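Local coordinates for LP04448p (Drosophila melanogaster, PDB 2QK2), which probably binds tubulin through its TOG domains and promotes microtubule growth at plus ends, at residues 129-134 with 159-164; 98-103 with 123-128; 117-122 with 153-158. All blocks are in the same frame, centred on the assembly; numbering follows the deposited sequence.

Contact 1. Residues 129-134 with 159-164; sequences TSLEAQ and RALTRT
Leu131 carries this buried contact, meeting Leu161 and Ala160, and Ser130, just before it, caps its helix. At the beginning of the first segment, Thr129 OG1 accepts a bond of 3.0 Å from Gln134 NE2. Thr129 OG1 lies nearly in line with the N-H (161°), in the amide plane of Gln134. The same NE2 also bonds Ser97. Ser130 follows as N-cap of helix 131-141: its OG accepts from Ala133 N at 3.2 Å.

Leu131 comes next and points at the other segment. Its CG is anti to the carbonyl carbon (chi1 -68°), and chi2 extends CD1 outward. CD1 touches Leu161 CD2 at 3.7 Å, with the two side chains crossing at about a right angle. The other branch, CD2, stands 4.3 Å from Ala160 CB, a looser approach. Tyr126 of helix 112-126 packs on Leu131 and Ala160, and Leu161 also packs on helix 190-207.

The second segment ties down its own end. Ala160 O accepts from Arg163 N (2.9 Å) and from Thr164 OG1 (2.7 Å), which reach it from opposite faces of the carbonyl plane. The first turn of helix 131-141 thus packs on the last turn of helix 147-161. Such apolar packing between successive helices is typical of the HEAT-repeat array of a TOG domain.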
ATOM      1  N   THR A 129      -4.949   8.837  -0.376  1.00 26.38           N
ATOM      2  CA  THR A 129      -4.046   9.745  -1.071  1.00 26.24           C
ATOM      3  C   THR A 129      -4.112   9.500  -2.585  1.00 26.90           C
ATOM      4  O   THR A 129      -5.170   9.127  -3.093  1.00 28.14           O
ATOM      5  CB  THR A 129      -2.607   9.577  -0.498  1.00 24.95           C
ATOM      6  OG1 THR A 129      -1.715  10.513  -1.115  1.00 27.44           O
ATOM      7  CG2 THR A 129      -2.105   8.156  -0.706  1.00 25.37           C
ATOM      8  N   SER A 130      -3.014   9.707  -3.309  1.00 28.00           N
ATOM      9  CA  SER A 130      -3.027   9.493  -4.762  1.00 28.90           C
ATOM     10  C   SER A 130      -1.634   9.219  -5.308  1.00 29.42           C
ATOM     11  O   SER A 130      -0.635   9.477  -4.631  1.00 28.70           O
ATOM     12  CB  SER A 130      -3.587  10.726  -5.470  1.00 30.94           C
ATOM     13  OG  SER A 130      -2.682  11.815  -5.355  1.00 32.05           O
ATOM     14  N   LEU A 131      -1.565   8.703  -6.535  1.00 28.54           N
ATOM     15  CA  LEU A 131      -0.270   8.423  -7.150  1.00 29.10           C
ATOM     16  C   LEU A 131       0.478   9.736  -7.364  1.00 29.22           C
ATOM     17  O   LEU A 131       1.698   9.796  -7.226  1.00 29.91           O
ATOM     18  CB  LEU A 131      -0.435   7.699  -8.494  1.00 28.52           C
ATOM     19  CG  LEU A 131      -0.984   6.268  -8.507  1.00 28.86           C
ATOM     20  CD1 LEU A 131      -1.083   5.786  -9.951  1.00 31.17           C
ATOM     21  CD2 LEU A 131      -0.081   5.338  -7.699  1.00 29.54           C
ATOM     22  N   GLU A 132      -0.259  10.790  -7.702  1.00 30.33           N
ATOM     23  CA  GLU A 132       0.351  12.096  -7.923  1.00 31.28           C
ATOM     24  C   GLU A 132       1.084  12.531  -6.651  1.00 31.37           C
ATOM     25  O   GLU A 132       2.240  12.961  -6.702  1.00 31.58           O
ATOM     26  CB  GLU A 132      -0.730  13.122  -8.292  1.00 34.41           C
ATOM     27  CG  GLU A 132      -0.232  14.555  -8.518  1.00 38.02           C
ATOM     28  CD  GLU A 132       0.756  14.686  -9.674  1.00 41.94           C
ATOM     29  OE1 GLU A 132       0.472  14.187 -10.787  1.00 43.17           O
ATOM     30  OE2 GLU A 132       1.823  15.304  -9.473  1.00 44.94           O
ATOM     31  N   ALA A 133       0.418  12.390  -5.509  1.00 30.49           N
ATOM     32  CA  ALA A 133       1.008  12.777  -4.230  1.00 30.79           C
ATOM     33  C   ALA A 133       2.167  11.880  -3.792  1.00 31.75           C
ATOM     34  O   ALA A 133       3.119  12.348  -3.164  1.00 32.72           O
ATOM     35  CB  ALA A 133      -0.066  12.791  -3.148  1.00 28.41           C
ATOM     36  N   GLN A 134       2.099  10.597  -4.136  1.00 32.18           N
ATOM     37  CA  GLN A 134       3.135   9.646  -3.733  1.00 31.06           C
ATOM     38  C   GLN A 134       4.142   9.256  -4.812  1.00 31.50           C
ATOM     39  O   GLN A 134       4.967   8.371  -4.586  1.00 31.36           O
ATOM     40  CB  GLN A 134       2.474   8.369  -3.211  1.00 31.41           C
ATOM     41  CG  GLN A 134       1.446   8.589  -2.114  1.00 32.85           C
ATOM     42  CD  GLN A 134       2.013   9.375  -0.954  1.00 34.39           C
ATOM     43  OE1 GLN A 134       3.130   9.116  -0.513  1.00 36.22           O
ATOM     44  NE2 GLN A 134       1.245  10.338  -0.448  1.00 35.51           N
ATOM     45  N   ARG A 159      -2.364  -2.834  -8.276  1.00 23.78           N
ATOM     46  CA  ARG A 159      -3.572  -2.839  -7.459  1.00 23.21           C
ATOM     47  C   ARG A 159      -4.117  -1.418  -7.313  1.00 23.47           C
ATOM     48  O   ARG A 159      -5.326  -1.195  -7.403  1.00 24.77           O
ATOM     49  CB  ARG A 159      -3.289  -3.441  -6.080  1.00 23.15           C
ATOM     50  CG  ARG A 159      -2.841  -4.903  -6.111  1.00 24.23           C
ATOM     51  CD  ARG A 159      -2.880  -5.538  -4.712  1.00 23.20           C
ATOM     52  NE  ARG A 159      -2.096  -4.784  -3.734  1.00 22.16           N
ATOM     53  CZ  ARG A 159      -0.774  -4.856  -3.590  1.00 24.15           C
ATOM     54  NH1 ARG A 159      -0.049  -5.660  -4.363  1.00 20.17           N
ATOM     55  NH2 ARG A 159      -0.172  -4.105  -2.673  1.00 21.31           N
ATOM     56  N   ALA A 160      -3.227  -0.453  -7.117  1.00 22.24           N
ATOM     57  CA  ALA A 160      -3.644   0.944  -6.973  1.00 23.57           C
ATOM     58  C   ALA A 160      -4.398   1.442  -8.218  1.00 24.86           C
ATOM     59  O   ALA A 160      -5.454   2.077  -8.115  1.00 23.44           O
ATOM     60  CB  ALA A 160      -2.421   1.831  -6.722  1.00 22.10           C
ATOM     61  N   LEU A 161      -3.849   1.145  -9.393  1.00 24.62           N
ATOM     62  CA  LEU A 161      -4.449   1.572 -10.651  1.00 25.02           C
ATOM     63  C   LEU A 161      -5.879   1.072 -10.854  1.00 26.29           C
ATOM     64  O   LEU A 161      -6.696   1.764 -11.468  1.00 28.43           O
ATOM     65  CB  LEU A 161      -3.558   1.146 -11.827  1.00 23.15           C
ATOM     66  CG  LEU A 161      -2.234   1.914 -11.940  1.00 23.64           C
ATOM     67  CD1 LEU A 161      -1.334   1.264 -12.991  1.00 22.06           C
ATOM     68  CD2 LEU A 161      -2.510   3.369 -12.306  1.00 22.22           C
ATOM     69  N   THR A 162      -6.193  -0.111 -10.332  1.00 25.77           N
ATOM     70  CA  THR A 162      -7.542  -0.650 -10.476  1.00 28.27           C
ATOM     71  C   THR A 162      -8.553   0.186  -9.689  1.00 29.83           C
ATOM     72  O   THR A 162      -9.763   0.018  -9.848  1.00 30.60           O
ATOM     73  CB  THR A 162      -7.648  -2.104  -9.971  1.00 28.19           C
ATOM     74  OG1 THR A 162      -7.414  -2.133  -8.559  1.00 30.22           O
ATOM     75  CG2 THR A 162      -6.636  -3.001 -10.674  1.00 26.41           C
ATOM     76  N   ARG A 163      -8.058   1.079  -8.838  1.00 28.79           N
ATOM     77  CA  ARG A 163      -8.935   1.927  -8.033  1.00 31.29           C
ATOM     78  C   ARG A 163      -8.573   3.391  -8.213  1.00 31.64           C
ATOM     79  O   ARG A 163      -8.680   4.190  -7.279  1.00 32.77           O
ATOM     80  CB  ARG A 163      -8.816   1.557  -6.555  1.00 32.78           C
ATOM     81  CG  ARG A 163      -9.191   0.120  -6.249  1.00 38.09           C
ATOM     82  CD  ARG A 163      -8.882  -0.230  -4.805  1.00 44.07           C
ATOM     83  NE  ARG A 163      -8.978  -1.668  -4.566  1.00 49.70           N
ATOM     84  CZ  ARG A 163     -10.117  -2.351  -4.543  1.00 53.24           C
ATOM     85  NH1 ARG A 163     -11.273  -1.725  -4.740  1.00 55.89           N
ATOM     86  NH2 ARG A 163     -10.100  -3.661  -4.335  1.00 54.19           N
ATOM     87  N   THR A 164      -8.140   3.743  -9.416  1.00 30.03           N
ATOM     88  CA  THR A 164      -7.748   5.112  -9.697  1.00 29.95           C
ATOM     89  C   THR A 164      -8.565   5.719 -10.834  1.00 30.57           C
ATOM     90  O   THR A 164      -8.889   5.044 -11.804  1.00 30.92           O
ATOM     91  CB  THR A 164      -6.250   5.177 -10.058  1.00 28.26           C
ATOM     92  OG1 THR A 164      -5.484   4.576  -9.006  1.00 29.58           O
ATOM     93  CG2 THR A 164      -5.801   6.616 -10.239  1.00 29.98           C
TER

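Contact 2. Residues 98-103 with 123-128; sequences ACVPSL and DAIYAS
Ile125 O is gripped twice from Ser128. The hydroxyl OG bonds it at 2.7 Å, lying in the carbonyl plane on a lone pair, and Ser128 N adds a second bond of 3.0 Å. This pair ties Ser128 back to Ile125.

The side chain of Ile125 does the packing. CG1 is anti to the carbonyl carbon (chi1 -66°) and chi2 is extended, which sends CD1 straight toward helix 93-105. There CD1 meets Leu103 CD1 tip to tip at 3.6 Å. It also touches Cys99 CB at 3.6 Å, with Cys99 SG a little farther off at 4.0 Å. The CD1 methyl thus rests against two residues one turn apart on the facing helix. The shorter branch, CG2, approaches Val100 CG2 at 4.3 Å.

Leu81 and Ala85 of helix 71-88 and Phe92 also press on Ile125, and Val58 of helix 55-67 touches Cys99.

All the atoms that meet across this contact are carbon or sulfur. It offers shape and the exclusion of water but no directional bond, while the polar grip on Ile125 O is settled within its own segment.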
ATOM      1  N   ALA A  98       4.086   9.908   5.007  1.00 30.42           N
ATOM      2  CA  ALA A  98       5.171   9.400   5.839  1.00 32.38           C
ATOM      3  C   ALA A  98       5.137   7.868   5.924  1.00 31.80           C
ATOM      4  O   ALA A  98       6.170   7.229   6.124  1.00 35.11           O
ATOM      5  CB  ALA A  98       5.092  10.015   7.237  1.00 31.77           C
ATOM      6  N   CYS A  99       3.955   7.284   5.747  1.00 28.90           N
ATOM      7  CA  CYS A  99       3.807   5.832   5.805  1.00 27.27           C
ATOM      8  C   CYS A  99       4.274   5.096   4.551  1.00 26.51           C
ATOM      9  O   CYS A  99       4.940   4.068   4.644  1.00 26.93           O
ATOM     10  CB  CYS A  99       2.344   5.448   6.053  1.00 26.49           C
ATOM     11  SG  CYS A  99       1.711   5.779   7.708  1.00 28.87           S
ATOM     12  N   VAL A 100       3.912   5.618   3.381  1.00 26.23           N
ATOM     13  CA  VAL A 100       4.240   4.969   2.110  1.00 23.59           C
ATOM     14  C   VAL A 100       5.691   4.508   1.931  1.00 24.14           C
ATOM     15  O   VAL A 100       5.937   3.332   1.660  1.00 23.95           O
ATOM     16  CB  VAL A 100       3.803   5.862   0.915  1.00 22.31           C
ATOM     17  CG1 VAL A 100       4.325   5.290  -0.404  1.00 22.13           C
ATOM     18  CG2 VAL A 100       2.271   5.942   0.874  1.00 19.40           C
ATOM     19  N   PRO A 101       6.667   5.417   2.074  1.00 23.80           N
ATOM     20  CA  PRO A 101       8.076   5.039   1.918  1.00 25.16           C
ATOM     21  C   PRO A 101       8.512   3.910   2.861  1.00 25.79           C
ATOM     22  O   PRO A 101       9.223   2.992   2.453  1.00 24.40           O
ATOM     23  CB  PRO A 101       8.817   6.344   2.215  1.00 26.69           C
ATOM     24  CG  PRO A 101       7.849   7.388   1.758  1.00 27.47           C
ATOM     25  CD  PRO A 101       6.534   6.870   2.280  1.00 25.55           C
ATOM     26  N   SER A 102       8.085   3.987   4.120  1.00 25.14           N
ATOM     27  CA  SER A 102       8.438   2.979   5.122  1.00 26.79           C
ATOM     28  C   SER A 102       7.870   1.613   4.772  1.00 25.11           C
ATOM     29  O   SER A 102       8.556   0.595   4.885  1.00 25.91           O
ATOM     30  CB  SER A 102       7.921   3.390   6.506  1.00 28.19           C
ATOM     31  OG  SER A 102       8.406   4.670   6.868  1.00 31.63           O
ATOM     32  N   LEU A 103       6.608   1.590   4.362  1.00 24.01           N
ATOM     33  CA  LEU A 103       5.966   0.336   3.994  1.00 23.22           C
ATOM     34  C   LEU A 103       6.646  -0.307   2.782  1.00 24.22           C
ATOM     35  O   LEU A 103       6.939  -1.507   2.795  1.00 25.27           O
ATOM     36  CB  LEU A 103       4.481   0.571   3.709  1.00 20.97           C
ATOM     37  CG  LEU A 103       3.638   0.863   4.960  1.00 23.61           C
ATOM     38  CD1 LEU A 103       2.253   1.352   4.557  1.00 19.61           C
ATOM     39  CD2 LEU A 103       3.533  -0.404   5.816  1.00 20.87           C
ATOM     40  N   ASP A 123      -2.283  -0.547   0.698  1.00 20.40           N
ATOM     41  CA  ASP A 123      -3.466  -0.414  -0.149  1.00 21.99           C
ATOM     42  C   ASP A 123      -4.527   0.471   0.530  1.00 23.54           C
ATOM     43  O   ASP A 123      -5.117   1.353  -0.104  1.00 23.72           O
ATOM     44  CB  ASP A 123      -4.067  -1.793  -0.467  1.00 21.71           C
ATOM     45  CG  ASP A 123      -3.234  -2.588  -1.489  1.00 23.62           C
ATOM     46  OD1 ASP A 123      -2.206  -2.073  -1.982  1.00 23.20           O
ATOM     47  OD2 ASP A 123      -3.616  -3.735  -1.800  1.00 23.68           O
ATOM     48  N   ALA A 124      -4.765   0.235   1.817  1.00 21.96           N
ATOM     49  CA  ALA A 124      -5.746   1.020   2.557  1.00 21.72           C
ATOM     50  C   ALA A 124      -5.287   2.473   2.622  1.00 22.39           C
ATOM     51  O   ALA A 124      -6.086   3.393   2.507  1.00 23.43           O
ATOM     52  CB  ALA A 124      -5.921   0.450   3.967  1.00 20.71           C
ATOM     53  N   ILE A 125      -3.986   2.675   2.786  1.00 22.40           N
ATOM     54  CA  ILE A 125      -3.436   4.017   2.863  1.00 21.54           C
ATOM     55  C   ILE A 125      -3.549   4.742   1.524  1.00 23.08           C
ATOM     56  O   ILE A 125      -3.826   5.947   1.479  1.00 21.40           O
ATOM     57  CB  ILE A 125      -1.968   3.969   3.332  1.00 20.95           C
ATOM     58  CG1 ILE A 125      -1.924   3.461   4.780  1.00 20.89           C
ATOM     59  CG2 ILE A 125      -1.325   5.351   3.216  1.00 23.21           C
ATOM     60  CD1 ILE A 125      -0.539   3.409   5.380  1.00 18.96           C
ATOM     61  N   TYR A 126      -3.355   4.008   0.431  1.00 22.37           N
ATOM     62  CA  TYR A 126      -3.452   4.604  -0.900  1.00 22.37           C
ATOM     63  C   TYR A 126      -4.812   5.268  -1.114  1.00 22.63           C
ATOM     64  O   TYR A 126      -4.905   6.336  -1.717  1.00 22.64           O
ATOM     65  CB  TYR A 126      -3.242   3.544  -1.986  1.00 22.06           C
ATOM     66  CG  TYR A 126      -3.429   4.097  -3.381  1.00 23.71           C
ATOM     67  CD1 TYR A 126      -2.532   5.026  -3.905  1.00 25.26           C
ATOM     68  CD2 TYR A 126      -4.535   3.735  -4.156  1.00 24.10           C
ATOM     69  CE1 TYR A 126      -2.728   5.593  -5.164  1.00 25.79           C
ATOM     70  CE2 TYR A 126      -4.742   4.296  -5.424  1.00 24.63           C
ATOM     71  CZ  TYR A 126      -3.832   5.227  -5.916  1.00 27.13           C
ATOM     72  OH  TYR A 126      -4.032   5.818  -7.150  1.00 29.32           O
ATOM     73  N   ALA A 127      -5.859   4.621  -0.615  1.00 24.15           N
ATOM     74  CA  ALA A 127      -7.221   5.117  -0.742  1.00 26.57           C
ATOM     75  C   ALA A 127      -7.395   6.535  -0.198  1.00 28.62           C
ATOM     76  O   ALA A 127      -8.305   7.257  -0.613  1.00 30.88           O
ATOM     77  CB  ALA A 127      -8.183   4.163  -0.033  1.00 24.47           C
ATOM     78  N   SER A 128      -6.518   6.938   0.718  1.00 28.07           N
ATOM     79  CA  SER A 128      -6.595   8.267   1.321  1.00 26.48           C
ATOM     80  C   SER A 128      -5.701   9.277   0.623  1.00 27.03           C
ATOM     81  O   SER A 128      -5.682  10.448   0.990  1.00 29.57           O
ATOM     82  CB  SER A 128      -6.191   8.201   2.794  1.00 26.82           C
ATOM     83  OG  SER A 128      -4.780   8.071   2.925  1.00 25.43           O
TER

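Contact 3. Residues 117-122 with 153-158; sequences ALREAI and TALFIA
Ile122 lays its side chain over one face of the Phe156 ring, and each atom beyond CB meets that ring. From CB the branches part. CG2 lies between the backbone N and the carbonyl carbon, and overhangs the rim of the ring, 3.6 Å from Phe156 CD1. CG1, anti to the backbone N (chi1 -162°), reaches Phe156 CE1 at 3.6 Å. At the tip, CD1 stands 3.9 Å from the ring centroid and only 4° off the ring normal, a CH-pi contact over the middle of the face. The backbone of Ile122 joins in, with its O 3.8 Å from Phe156 CE1.

Phe156 also touches Ile138 of helix 131-141. With alanine in place of Phe156, Ile122 would probably lose the face it rests on, and a gap would open between helices 112-126 and 147-161.

Nearer the surface, Arg119 NH2 passes Leu155 CD1 at 3.8 Å. The chain of Arg119 is extended from CG to NE, and its NH2 forms a salt bridge with Glu152.

The crossing therefore relies on dispersion and shape where Ile122 meets Phe156. At its margin the Arg119 charge is met by Glu152, so the guanidinium can lie against a leucine without being left unpaired.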
ATOM      1  N   ALA A 117       0.125  -8.496   5.101  1.00 22.32           N
ATOM      2  CA  ALA A 117      -0.218  -7.386   5.987  1.00 23.28           C
ATOM      3  C   ALA A 117       0.285  -6.056   5.417  1.00 22.80           C
ATOM      4  O   ALA A 117      -0.419  -5.047   5.478  1.00 23.63           O
ATOM      5  CB  ALA A 117       0.369  -7.621   7.380  1.00 22.49           C
ATOM      6  N   LEU A 118       1.494  -6.056   4.858  1.00 21.31           N
ATOM      7  CA  LEU A 118       2.051  -4.834   4.279  1.00 22.18           C
ATOM      8  C   LEU A 118       1.207  -4.380   3.088  1.00 23.37           C
ATOM      9  O   LEU A 118       0.927  -3.186   2.939  1.00 22.19           O
ATOM     10  CB  LEU A 118       3.497  -5.048   3.826  1.00 19.50           C
ATOM     11  CG  LEU A 118       4.553  -5.240   4.912  1.00 23.60           C
ATOM     12  CD1 LEU A 118       5.916  -5.465   4.267  1.00 20.66           C
ATOM     13  CD2 LEU A 118       4.592  -4.019   5.812  1.00 25.25           C
ATOM     14  N   ARG A 119       0.810  -5.326   2.237  1.00 22.08           N
ATOM     15  CA  ARG A 119      -0.015  -4.989   1.079  1.00 22.58           C
ATOM     16  C   ARG A 119      -1.329  -4.371   1.548  1.00 22.84           C
ATOM     17  O   ARG A 119      -1.757  -3.341   1.036  1.00 22.36           O
ATOM     18  CB  ARG A 119      -0.319  -6.234   0.243  1.00 23.29           C
ATOM     19  CG  ARG A 119       0.864  -6.782  -0.537  1.00 24.32           C
ATOM     20  CD  ARG A 119       0.445  -7.998  -1.363  1.00 23.14           C
ATOM     21  NE  ARG A 119       1.567  -8.562  -2.107  1.00 25.61           N
ATOM     22  CZ  ARG A 119       1.513  -9.710  -2.778  1.00 28.64           C
ATOM     23  NH1 ARG A 119       0.386 -10.411  -2.800  1.00 27.22           N
ATOM     24  NH2 ARG A 119       2.587 -10.167  -3.408  1.00 26.88           N
ATOM     25  N   GLU A 120      -1.971  -5.007   2.522  1.00 23.00           N
ATOM     26  CA  GLU A 120      -3.232  -4.492   3.043  1.00 25.14           C
ATOM     27  C   GLU A 120      -3.057  -3.071   3.556  1.00 22.74           C
ATOM     28  O   GLU A 120      -3.881  -2.197   3.287  1.00 22.69           O
ATOM     29  CB  GLU A 120      -3.748  -5.367   4.182  1.00 27.42           C
ATOM     30  CG  GLU A 120      -4.336  -6.675   3.737  1.00 36.65           C
ATOM     31  CD  GLU A 120      -4.863  -7.483   4.906  1.00 41.86           C
ATOM     32  OE1 GLU A 120      -5.632  -6.918   5.717  1.00 46.39           O
ATOM     33  OE2 GLU A 120      -4.515  -8.677   5.013  1.00 45.81           O
ATOM     34  N   ALA A 121      -1.972  -2.846   4.289  1.00 21.59           N
ATOM     35  CA  ALA A 121      -1.704  -1.533   4.850  1.00 21.01           C
ATOM     36  C   ALA A 121      -1.471  -0.477   3.781  1.00 20.89           C
ATOM     37  O   ALA A 121      -2.130   0.563   3.788  1.00 20.01           O
ATOM     38  CB  ALA A 121      -0.500  -1.593   5.796  1.00 17.15           C
ATOM     39  N   ILE A 122      -0.546  -0.727   2.860  1.00 19.45           N
ATOM     40  CA  ILE A 122      -0.283   0.277   1.843  1.00 20.87           C
ATOM     41  C   ILE A 122      -1.487   0.497   0.925  1.00 21.02           C
ATOM     42  O   ILE A 122      -1.709   1.614   0.451  1.00 19.96           O
ATOM     43  CB  ILE A 122       1.003  -0.049   1.024  1.00 22.91           C
ATOM     44  CG1 ILE A 122       1.470   1.215   0.296  1.00 24.02           C
ATOM     45  CG2 ILE A 122       0.748  -1.170   0.024  1.00 22.44           C
ATOM     46  CD1 ILE A 122       2.866   1.111  -0.257  1.00 26.65           C
ATOM     47  N   THR A 153       6.565  -3.195  -5.249  1.00 19.68           N
ATOM     48  CA  THR A 153       6.241  -1.813  -5.570  1.00 20.95           C
ATOM     49  C   THR A 153       5.431  -1.815  -6.869  1.00 22.19           C
ATOM     50  O   THR A 153       4.421  -1.123  -6.979  1.00 21.35           O
ATOM     51  CB  THR A 153       7.510  -0.949  -5.759  1.00 22.14           C
ATOM     52  OG1 THR A 153       8.253  -0.909  -4.534  1.00 23.15           O
ATOM     53  CG2 THR A 153       7.133   0.477  -6.144  1.00 21.53           C
ATOM     54  N   ALA A 154       5.866  -2.611  -7.844  1.00 20.29           N
ATOM     55  CA  ALA A 154       5.157  -2.691  -9.120  1.00 19.13           C
ATOM     56  C   ALA A 154       3.765  -3.273  -8.918  1.00 18.72           C
ATOM     57  O   ALA A 154       2.809  -2.831  -9.543  1.00 21.12           O
ATOM     58  CB  ALA A 154       5.944  -3.553 -10.118  1.00 19.75           C
ATOM     59  N   LEU A 155       3.652  -4.275  -8.052  1.00 19.21           N
ATOM     60  CA  LEU A 155       2.355  -4.893  -7.784  1.00 18.57           C
ATOM     61  C   LEU A 155       1.451  -3.900  -7.049  1.00 20.86           C
ATOM     62  O   LEU A 155       0.228  -3.883  -7.250  1.00 21.19           O
ATOM     63  CB  LEU A 155       2.533  -6.165  -6.958  1.00 18.70           C
ATOM     64  CG  LEU A 155       3.212  -7.332  -7.700  1.00 21.44           C
ATOM     65  CD1 LEU A 155       3.434  -8.492  -6.735  1.00 20.24           C
ATOM     66  CD2 LEU A 155       2.342  -7.772  -8.883  1.00 19.49           C
ATOM     67  N   PHE A 156       2.051  -3.079  -6.194  1.00 20.34           N
ATOM     68  CA  PHE A 156       1.288  -2.061  -5.467  1.00 21.39           C
ATOM     69  C   PHE A 156       0.666  -1.104  -6.492  1.00 19.41           C
ATOM     70  O   PHE A 156      -0.500  -0.734  -6.391  1.00 21.49           O
ATOM     71  CB  PHE A 156       2.203  -1.282  -4.516  1.00 19.55           C
ATOM     72  CG  PHE A 156       1.640   0.051  -4.088  1.00 20.46           C
ATOM     73  CD1 PHE A 156       0.457   0.120  -3.363  1.00 19.56           C
ATOM     74  CD2 PHE A 156       2.293   1.233  -4.424  1.00 21.75           C
ATOM     75  CE1 PHE A 156      -0.072   1.352  -2.974  1.00 22.36           C
ATOM     76  CE2 PHE A 156       1.774   2.472  -4.042  1.00 23.84           C
ATOM     77  CZ  PHE A 156       0.589   2.529  -3.315  1.00 22.01           C
ATOM     78  N   ILE A 157       1.458  -0.707  -7.482  1.00 21.50           N
ATOM     79  CA  ILE A 157       0.984   0.187  -8.538  1.00 20.88           C
ATOM     80  C   ILE A 157      -0.176  -0.454  -9.313  1.00 23.32           C
ATOM     81  O   ILE A 157      -1.173   0.209  -9.631  1.00 22.12           O
ATOM     82  CB  ILE A 157       2.140   0.538  -9.504  1.00 21.42           C
ATOM     83  CG1 ILE A 157       3.188   1.379  -8.757  1.00 17.57           C
ATOM     84  CG2 ILE A 157       1.615   1.286 -10.720  1.00 19.35           C
ATOM     85  CD1 ILE A 157       4.450   1.644  -9.556  1.00 18.96           C
ATOM     86  N   ALA A 158      -0.053  -1.746  -9.602  1.00 22.88           N
ATOM     87  CA  ALA A 158      -1.097  -2.466 -10.327  1.00 24.28           C
ATOM     88  C   ALA A 158      -2.411  -2.443  -9.548  1.00 24.84           C
ATOM     89  O   ALA A 158      -3.457  -2.084 -10.091  1.00 24.81           O
ATOM     90  CB  ALA A 158      -0.664  -3.915 -10.581  1.00 22.47           C
TER

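Contacts 1 and 2 are fully buried, whereas contact 3 runs from the interior to a partly exposed margin. Helix 112-126 serves contacts 2 and 3, and helix 147-161 serves contacts 1 and 3. Contacts 1 and 2 each join consecutive helices; contact 3 skips over helix 131-141. Contacts 1 and 2 are apolar where they cross; contact 3 adds a guanidinium group against a leucine. They differ in kind: aliphatic in contact 1, aliphatic with a cysteine in contact 2, and aromatic with an arginine at its margin in contact 3. Polar links join contacts 1 and 2, through an Arg159-Asp123 salt bridge and a probable Thr164-Tyr126 hydrogen bond; contact 3 meets the others by packing.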